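Local coordinates for lipolytic protein G-D-S-L family (Chitinophaga pinensis, PDB 4Q7Q) that is of unknown function but, as a member of the GDSL family of lipases and acylhydrolases, probably hydrolyses ester bonds, at residues L6-Y17 and N43-W54. Numbering follows the deposited sequence.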
ATOM      1  N   LEU A   6     -12.261  20.141  -4.079  1.00 24.45           N
ATOM      2  CA  LEU A   6     -12.662  18.810  -4.503  1.00 24.95           C
ATOM      3  C   LEU A   6     -12.567  17.837  -3.337  1.00 24.10           C
ATOM      4  O   LEU A   6     -11.570  17.810  -2.612  1.00 25.11           O
ATOM      5  CB  LEU A   6     -11.778  18.318  -5.653  1.00 26.46           C
ATOM      6  CG  LEU A   6     -11.817  19.120  -6.953  1.00 27.83           C
ATOM      7  CD1 LEU A   6     -10.769  18.595  -7.924  1.00 28.31           C
ATOM      8  CD2 LEU A   6     -13.211  19.078  -7.571  1.00 27.87           C
ATOM      9  N   THR A   7     -13.612  17.039  -3.161  1.00 23.27           N
ATOM     10  CA  THR A   7     -13.613  15.998  -2.150  1.00 22.97           C
ATOM     11  C   THR A   7     -12.964  14.747  -2.734  1.00 21.84           C
ATOM     12  O   THR A   7     -13.369  14.261  -3.791  1.00 22.88           O
ATOM     13  CB  THR A   7     -15.038  15.684  -1.660  1.00 24.81           C
ATOM     14  OG1 THR A   7     -15.582  16.835  -0.995  1.00 26.69           O
ATOM     15  CG2 THR A   7     -15.029  14.507  -0.696  1.00 26.74           C
ATOM     16  N   TRP A   8     -11.951  14.245  -2.039  1.00 20.17           N
ATOM     17  CA  TRP A   8     -11.173  13.098  -2.485  1.00 18.53           C
ATOM     18  C   TRP A   8     -11.273  11.978  -1.464  1.00 18.78           C
ATOM     19  O   TRP A   8     -10.799  12.121  -0.339  1.00 20.41           O
ATOM     20  CB  TRP A   8      -9.709  13.512  -2.657  1.00 18.70           C
ATOM     21  CG  TRP A   8      -8.710  12.379  -2.706  1.00 18.05           C
ATOM     22  CD1 TRP A   8      -8.875  11.147  -3.282  1.00 16.99           C
ATOM     23  CD2 TRP A   8      -7.401  12.381  -2.131  1.00 17.89           C
ATOM     24  NE1 TRP A   8      -7.735  10.394  -3.116  1.00 17.95           N
ATOM     25  CE2 TRP A   8      -6.819  11.128  -2.405  1.00 16.93           C
ATOM     26  CE3 TRP A   8      -6.660  13.325  -1.410  1.00 18.44           C
ATOM     27  CZ2 TRP A   8      -5.533  10.792  -1.981  1.00 18.22           C
ATOM     28  CZ3 TRP A   8      -5.384  12.994  -0.995  1.00 19.39           C
ATOM     29  CH2 TRP A   8      -4.831  11.739  -1.287  1.00 18.91           C
ATOM     30  N   VAL A   9     -11.892  10.871  -1.866  1.00 18.47           N
ATOM     31  CA  VAL A   9     -11.973   9.683  -1.028  1.00 17.87           C
ATOM     32  C   VAL A   9     -10.794   8.770  -1.347  1.00 16.03           C
ATOM     33  O   VAL A   9     -10.626   8.329  -2.491  1.00 17.34           O
ATOM     34  CB  VAL A   9     -13.305   8.929  -1.229  1.00 17.83           C
ATOM     35  CG1 VAL A   9     -13.296   7.595  -0.500  1.00 19.39           C
ATOM     36  CG2 VAL A   9     -14.459   9.786  -0.749  1.00 19.45           C
ATOM     37  N   ALA A  10      -9.955   8.528  -0.343  1.00 15.60           N
ATOM     38  CA  ALA A  10      -8.798   7.662  -0.503  1.00 15.63           C
ATOM     39  C   ALA A  10      -9.114   6.294   0.078  1.00 15.72           C
ATOM     40  O   ALA A  10      -9.160   6.125   1.291  1.00 16.73           O
ATOM     41  CB  ALA A  10      -7.580   8.270   0.189  1.00 16.37           C
ATOM     42  N   ILE A  11      -9.345   5.322  -0.798  1.00 15.35           N
ATOM     43  CA  ILE A  11      -9.651   3.962  -0.380  1.00 13.40           C
ATOM     44  C   ILE A  11      -8.339   3.202  -0.299  1.00 13.56           C
ATOM     45  O   ILE A  11      -7.503   3.284  -1.206  1.00 15.46           O
ATOM     46  CB  ILE A  11     -10.609   3.277  -1.383  1.00 14.95           C
ATOM     47  CG1 ILE A  11     -11.935   4.034  -1.416  1.00 16.39           C
ATOM     48  CG2 ILE A  11     -10.830   1.793  -1.035  1.00 16.65           C
ATOM     49  CD1 ILE A  11     -12.875   3.582  -2.492  1.00 16.91           C
ATOM     50  N   GLY A  12      -8.141   2.463   0.777  1.00 14.11           N
ATOM     51  CA  GLY A  12      -6.896   1.743   0.909  1.00 13.23           C
ATOM     52  C   GLY A  12      -6.817   0.844   2.119  1.00 12.68           C
ATOM     53  O   GLY A  12      -7.834   0.537   2.755  1.00 13.95           O
ATOM     54  N   ASP A  13      -5.593   0.412   2.409  1.00 12.71           N
ATOM     55  CA  ASP A  13      -5.298  -0.460   3.539  1.00 12.82           C
ATOM     56  C   ASP A  13      -4.527   0.343   4.601  1.00 13.18           C
ATOM     57  O   ASP A  13      -4.761   1.541   4.743  1.00 14.55           O
ATOM     58  CB  ASP A  13      -4.524  -1.700   3.079  1.00 14.97           C
ATOM     59  CG  ASP A  13      -3.335  -1.353   2.184  1.00 16.20           C
ATOM     60  OD1 ASP A  13      -2.682  -0.310   2.430  1.00 17.57           O
ATOM     61  OD2 ASP A  13      -3.056  -2.115   1.224  1.00 17.44           O
ATOM     62  N   SER A  14      -3.601  -0.285   5.320  1.00 14.03           N
ATOM     63  CA  SER A  14      -2.880   0.416   6.380  1.00 13.98           C
ATOM     64  C   SER A  14      -2.053   1.582   5.856  1.00 14.19           C
ATOM     65  O   SER A  14      -1.896   2.579   6.537  1.00 15.37           O
ATOM     66  CB  SER A  14      -1.968  -0.536   7.155  1.00 15.91           C
ATOM     67  OG  SER A  14      -1.147  -1.258   6.266  1.00 18.63           O
ATOM     68  N   ILE A  15      -1.511   1.455   4.654  1.00 13.92           N
ATOM     69  CA  ILE A  15      -0.688   2.526   4.105  1.00 14.46           C
ATOM     70  C   ILE A  15      -1.483   3.841   4.001  1.00 15.34           C
ATOM     71  O   ILE A  15      -0.930   4.926   4.181  1.00 16.80           O
ATOM     72  CB  ILE A  15      -0.041   2.087   2.785  1.00 14.66           C
ATOM     73  CG1 ILE A  15       0.942   0.948   3.077  1.00 15.84           C
ATOM     74  CG2 ILE A  15       0.659   3.236   2.087  1.00 14.69           C
ATOM     75  CD1 ILE A  15       1.478   0.234   1.856  1.00 19.97           C
ATOM     76  N   THR A  16      -2.793   3.721   3.782  1.00 14.57           N
ATOM     77  CA  THR A  16      -3.706   4.861   3.734  1.00 14.06           C
ATOM     78  C   THR A  16      -4.212   5.207   5.128  1.00 14.96           C
ATOM     79  O   THR A  16      -4.183   6.363   5.540  1.00 15.32           O
ATOM     80  CB  THR A  16      -4.884   4.545   2.801  1.00 13.54           C
ATOM     81  OG1 THR A  16      -4.364   4.304   1.489  1.00 14.76           O
ATOM     82  CG2 THR A  16      -5.889   5.688   2.761  1.00 14.47           C
ATOM     83  N   TYR A  17      -4.681   4.189   5.838  1.00 14.19           N
ATOM     84  CA  TYR A  17      -5.164   4.334   7.209  1.00 14.68           C
ATOM     85  C   TYR A  17      -4.218   5.139   8.111  1.00 15.26           C
ATOM     86  O   TYR A  17      -4.650   6.036   8.849  1.00 16.80           O
ATOM     87  CB  TYR A  17      -5.371   2.940   7.800  1.00 15.42           C
ATOM     88  CG  TYR A  17      -5.670   2.909   9.287  1.00 15.70           C
ATOM     89  CD1 TYR A  17      -6.976   3.021   9.758  1.00 18.20           C
ATOM     90  CD2 TYR A  17      -4.647   2.729  10.217  1.00 17.07           C
ATOM     91  CE1 TYR A  17      -7.251   2.975  11.117  1.00 19.18           C
ATOM     92  CE2 TYR A  17      -4.906   2.683  11.566  1.00 17.87           C
ATOM     93  CZ  TYR A  17      -6.212   2.805  12.017  1.00 19.65           C
ATOM     94  OH  TYR A  17      -6.475   2.760  13.367  1.00 23.55           O
ATOM     95  N   ASN A  43      -6.435  22.315  -2.651  1.00 21.44           N
ATOM     96  CA  ASN A  43      -7.867  22.243  -2.927  1.00 21.28           C
ATOM     97  C   ASN A  43      -8.439  20.829  -2.807  1.00 21.44           C
ATOM     98  O   ASN A  43      -9.657  20.640  -2.886  1.00 21.90           O
ATOM     99  CB  ASN A  43      -8.170  22.798  -4.317  1.00 21.41           C
ATOM    100  CG  ASN A  43      -7.440  22.045  -5.410  1.00 21.61           C
ATOM    101  OD1 ASN A  43      -6.223  21.862  -5.348  1.00 22.63           O
ATOM    102  ND2 ASN A  43      -8.182  21.589  -6.410  1.00 22.24           N
ATOM    103  N   LEU A  44      -7.566  19.840  -2.625  1.00 21.64           N
ATOM    104  CA  LEU A  44      -7.999  18.449  -2.511  1.00 21.90           C
ATOM    105  C   LEU A  44      -8.240  18.114  -1.044  1.00 22.06           C
ATOM    106  O   LEU A  44      -7.318  18.149  -0.228  1.00 22.12           O
ATOM    107  CB  LEU A  44      -6.952  17.510  -3.119  1.00 23.91           C
ATOM    108  CG  LEU A  44      -7.066  17.168  -4.612  1.00 26.34           C
ATOM    109  CD1 LEU A  44      -8.240  16.219  -4.873  1.00 26.85           C
ATOM    110  CD2 LEU A  44      -7.186  18.418  -5.466  1.00 27.11           C
ATOM    111  N   LYS A  45      -9.490  17.807  -0.716  1.00 22.18           N
ATOM    112  CA  LYS A  45      -9.891  17.563   0.661  1.00 21.77           C
ATOM    113  C   LYS A  45     -10.092  16.076   0.886  1.00 20.52           C
ATOM    114  O   LYS A  45     -11.092  15.504   0.440  1.00 21.45           O
ATOM    115  CB  LYS A  45     -11.187  18.312   0.959  1.00 21.66           C
ATOM    116  CG  LYS A  45     -11.108  19.792   0.642  1.00 23.33           C
ATOM    117  CD  LYS A  45     -10.110  20.509   1.544  1.00 24.31           C
ATOM    118  CE  LYS A  45     -10.084  21.998   1.245  1.00 24.97           C
ATOM    119  NZ  LYS A  45      -9.263  22.732   2.242  1.00 24.59           N
ATOM    120  N   TYR A  46      -9.151  15.450   1.583  1.00 20.77           N
ATOM    121  CA  TYR A  46      -9.173  13.997   1.703  1.00 19.81           C
ATOM    122  C   TYR A  46     -10.173  13.452   2.704  1.00 18.65           C
ATOM    123  O   TYR A  46     -10.475  14.070   3.731  1.00 19.42           O
ATOM    124  CB  TYR A  46      -7.773  13.412   1.961  1.00 19.75           C
ATOM    125  CG  TYR A  46      -7.229  13.544   3.375  1.00 19.43           C
ATOM    126  CD1 TYR A  46      -7.669  12.709   4.405  1.00 19.24           C
ATOM    127  CD2 TYR A  46      -6.225  14.460   3.667  1.00 19.93           C
ATOM    128  CE1 TYR A  46      -7.164  12.823   5.693  1.00 19.94           C
ATOM    129  CE2 TYR A  46      -5.697  14.565   4.950  1.00 19.98           C
ATOM    130  CZ  TYR A  46      -6.176  13.752   5.959  1.00 20.45           C
ATOM    131  OH  TYR A  46      -5.643  13.864   7.228  1.00 20.96           O
ATOM    132  N   ILE A  47     -10.682  12.274   2.372  1.00 18.33           N
ATOM    133  CA  ILE A  47     -11.433  11.459   3.301  1.00 17.66           C
ATOM    134  C   ILE A  47     -10.689  10.140   3.378  1.00 17.40           C
ATOM    135  O   ILE A  47     -10.450   9.491   2.359  1.00 18.16           O
ATOM    136  CB  ILE A  47     -12.863  11.248   2.808  1.00 19.65           C
ATOM    137  CG1 ILE A  47     -13.617  12.573   2.894  1.00 22.12           C
ATOM    138  CG2 ILE A  47     -13.565  10.173   3.624  1.00 20.35           C
ATOM    139  CD1 ILE A  47     -14.992  12.521   2.305  1.00 24.99           C
ATOM    140  N   ASN A  48     -10.304   9.760   4.588  1.00 16.23           N
ATOM    141  CA  ASN A  48      -9.515   8.560   4.799  1.00 15.46           C
ATOM    142  C   ASN A  48     -10.391   7.309   4.863  1.00 15.40           C
ATOM    143  O   ASN A  48     -11.028   7.026   5.882  1.00 17.55           O
ATOM    144  CB  ASN A  48      -8.687   8.708   6.078  1.00 15.77           C
ATOM    145  CG  ASN A  48      -7.670   7.602   6.255  1.00 15.84           C
ATOM    146  OD1 ASN A  48      -7.886   6.464   5.829  1.00 16.19           O
ATOM    147  ND2 ASN A  48      -6.552   7.924   6.895  1.00 16.25           N
ATOM    148  N   GLN A  49     -10.423   6.574   3.759  1.00 15.53           N
ATOM    149  CA  GLN A  49     -11.103   5.287   3.710  1.00 15.42           C
ATOM    150  C   GLN A  49     -10.073   4.160   3.606  1.00 14.16           C
ATOM    151  O   GLN A  49     -10.240   3.181   2.871  1.00 14.50           O
ATOM    152  CB  GLN A  49     -12.144   5.246   2.585  1.00 16.66           C
ATOM    153  CG  GLN A  49     -13.449   5.935   2.965  1.00 18.51           C
ATOM    154  CD  GLN A  49     -14.353   5.036   3.784  1.00 18.63           C
ATOM    155  OE1 GLN A  49     -13.998   3.896   4.104  1.00 19.99           O
ATOM    156  NE2 GLN A  49     -15.545   5.534   4.106  1.00 19.70           N
ATOM    157  N   GLY A  50      -8.990   4.320   4.361  1.00 13.98           N
ATOM    158  CA  GLY A  50      -8.004   3.274   4.519  1.00 14.27           C
ATOM    159  C   GLY A  50      -8.421   2.413   5.686  1.00 14.58           C
ATOM    160  O   GLY A  50      -8.764   2.921   6.763  1.00 16.11           O
ATOM    161  N   HIS A  51      -8.391   1.105   5.477  1.00 14.09           N
ATOM    162  CA  HIS A  51      -8.781   0.154   6.512  1.00 14.30           C
ATOM    163  C   HIS A  51      -7.609  -0.732   6.875  1.00 14.20           C
ATOM    164  O   HIS A  51      -7.067  -1.446   6.036  1.00 13.66           O
ATOM    165  CB  HIS A  51      -9.994  -0.646   6.051  1.00 14.40           C
ATOM    166  CG  HIS A  51     -11.198   0.212   5.856  1.00 13.71           C
ATOM    167  ND1 HIS A  51     -12.182   0.337   6.812  1.00 15.38           N
ATOM    168  CD2 HIS A  51     -11.542   1.044   4.846  1.00 15.31           C
ATOM    169  CE1 HIS A  51     -13.096   1.190   6.386  1.00 16.48           C
ATOM    170  NE2 HIS A  51     -12.728   1.638   5.196  1.00 17.00           N
ATOM    171  N   ASN A  52      -7.212  -0.644   8.138  1.00 14.59           N
ATOM    172  CA  ASN A  52      -5.982  -1.250   8.624  1.00 15.43           C
ATOM    173  C   ASN A  52      -6.013  -2.758   8.461  1.00 15.44           C
ATOM    174  O   ASN A  52      -6.871  -3.427   9.023  1.00 17.00           O
ATOM    175  CB  ASN A  52      -5.764  -0.861  10.088  1.00 16.04           C
ATOM    176  CG  ASN A  52      -4.354  -1.165  10.568  1.00 19.11           C
ATOM    177  OD1 ASN A  52      -3.487  -1.512   9.776  1.00 22.69           O
ATOM    178  ND2 ASN A  52      -4.118  -1.009  11.862  1.00 20.71           N
ATOM    179  N   GLY A  53      -5.096  -3.286   7.655  1.00 17.12           N
ATOM    180  CA  GLY A  53      -4.973  -4.715   7.489  1.00 16.59           C
ATOM    181  C   GLY A  53      -5.862  -5.337   6.436  1.00 15.80           C
ATOM    182  O   GLY A  53      -5.804  -6.541   6.234  1.00 18.41           O
ATOM    183  N   TRP A  54      -6.694  -4.540   5.774  1.00 14.26           N
ATOM    184  CA  TRP A  54      -7.675  -5.122   4.859  1.00 14.21           C
ATOM    185  C   TRP A  54      -7.113  -5.454   3.482  1.00 14.39           C
ATOM    186  O   TRP A  54      -6.216  -4.782   2.963  1.00 13.86           O
ATOM    187  CB  TRP A  54      -8.885  -4.201   4.672  1.00 13.79           C
ATOM    188  CG  TRP A  54      -9.820  -4.104   5.840  1.00 14.17           C
ATOM    189  CD1 TRP A  54      -9.511  -4.196   7.174  1.00 15.55           C
ATOM    190  CD2 TRP A  54     -11.225  -3.848   5.772  1.00 14.87           C
ATOM    191  NE1 TRP A  54     -10.655  -4.024   7.933  1.00 15.81           N
ATOM    192  CE2 TRP A  54     -11.715  -3.807   7.093  1.00 14.86           C
ATOM    193  CE3 TRP A  54     -12.121  -3.663   4.718  1.00 14.75           C
ATOM    194  CZ2 TRP A  54     -13.054  -3.582   7.386  1.00 14.69           C
ATOM    195  CZ3 TRP A  54     -13.455  -3.436   5.012  1.00 15.09           C
ATOM    196  CH2 TRP A  54     -13.908  -3.411   6.333  1.00 15.46           C
TER
HETATM  197  O   HOH W   1      -4.270  -4.412   0.584  1.00 17.04           O
HETATM  198  O   HOH W   2      -2.676  -3.262   5.861  1.00 38.75           O
HETATM  199  O   HOH W   3      -6.371  -0.154  13.783  1.00 40.45           O
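In the parallel sheet of this SGNH-hydrolase fold, edge strand 44-50 pairs with strand 6-12, which ends at Gly12 and runs through Asp13 into Ser14, the G-D-S of the family motif. Backbone hydrogen bonds run from Leu6 N to Asn43 O through to His51 N on Gly12 O (2.8 Å). Trp8 lays CE3 3.6 Å from Tyr46 CB; its broad, buried indole also reaches Leu34 and Leu37 of helix 33-40, and NE1 hydrogen-bonds Ser75 OG. On the other face, Thr7 offers its methyl CG2 to Ile47 CD1 at 3.6 Å.

Gly50 suits its place because a CB would collide with Tyr17 N. With CG anti to the backbone N (chi1 171°), the Tyr17 ring lies against residues 50-52, Asn52 CB over its centre in a CH-pi contact (3.8 Å from the centroid) and Gly50 O at its edge. A leucine in place of Tyr17 would probably leave Asn52 without its flat platform and deprive Glu24 and a bridging water of the phenol hydroxyl. Asn48 suits a junction: OD1 accepts from Gly50 N in an Asx turn, while ND2 bonds Thr16 O and Tyr17 O weakly and also hydrogen-bonds Asp20 OD1.

Asp13 OD1 caps Ile15 N (3.1 Å), and Ser14 OG is hydrogen-bonded to His238 NE2, consistent with a Ser-His-Asp triad whose probable nucleophile is positioned by this strand-to-helix turn.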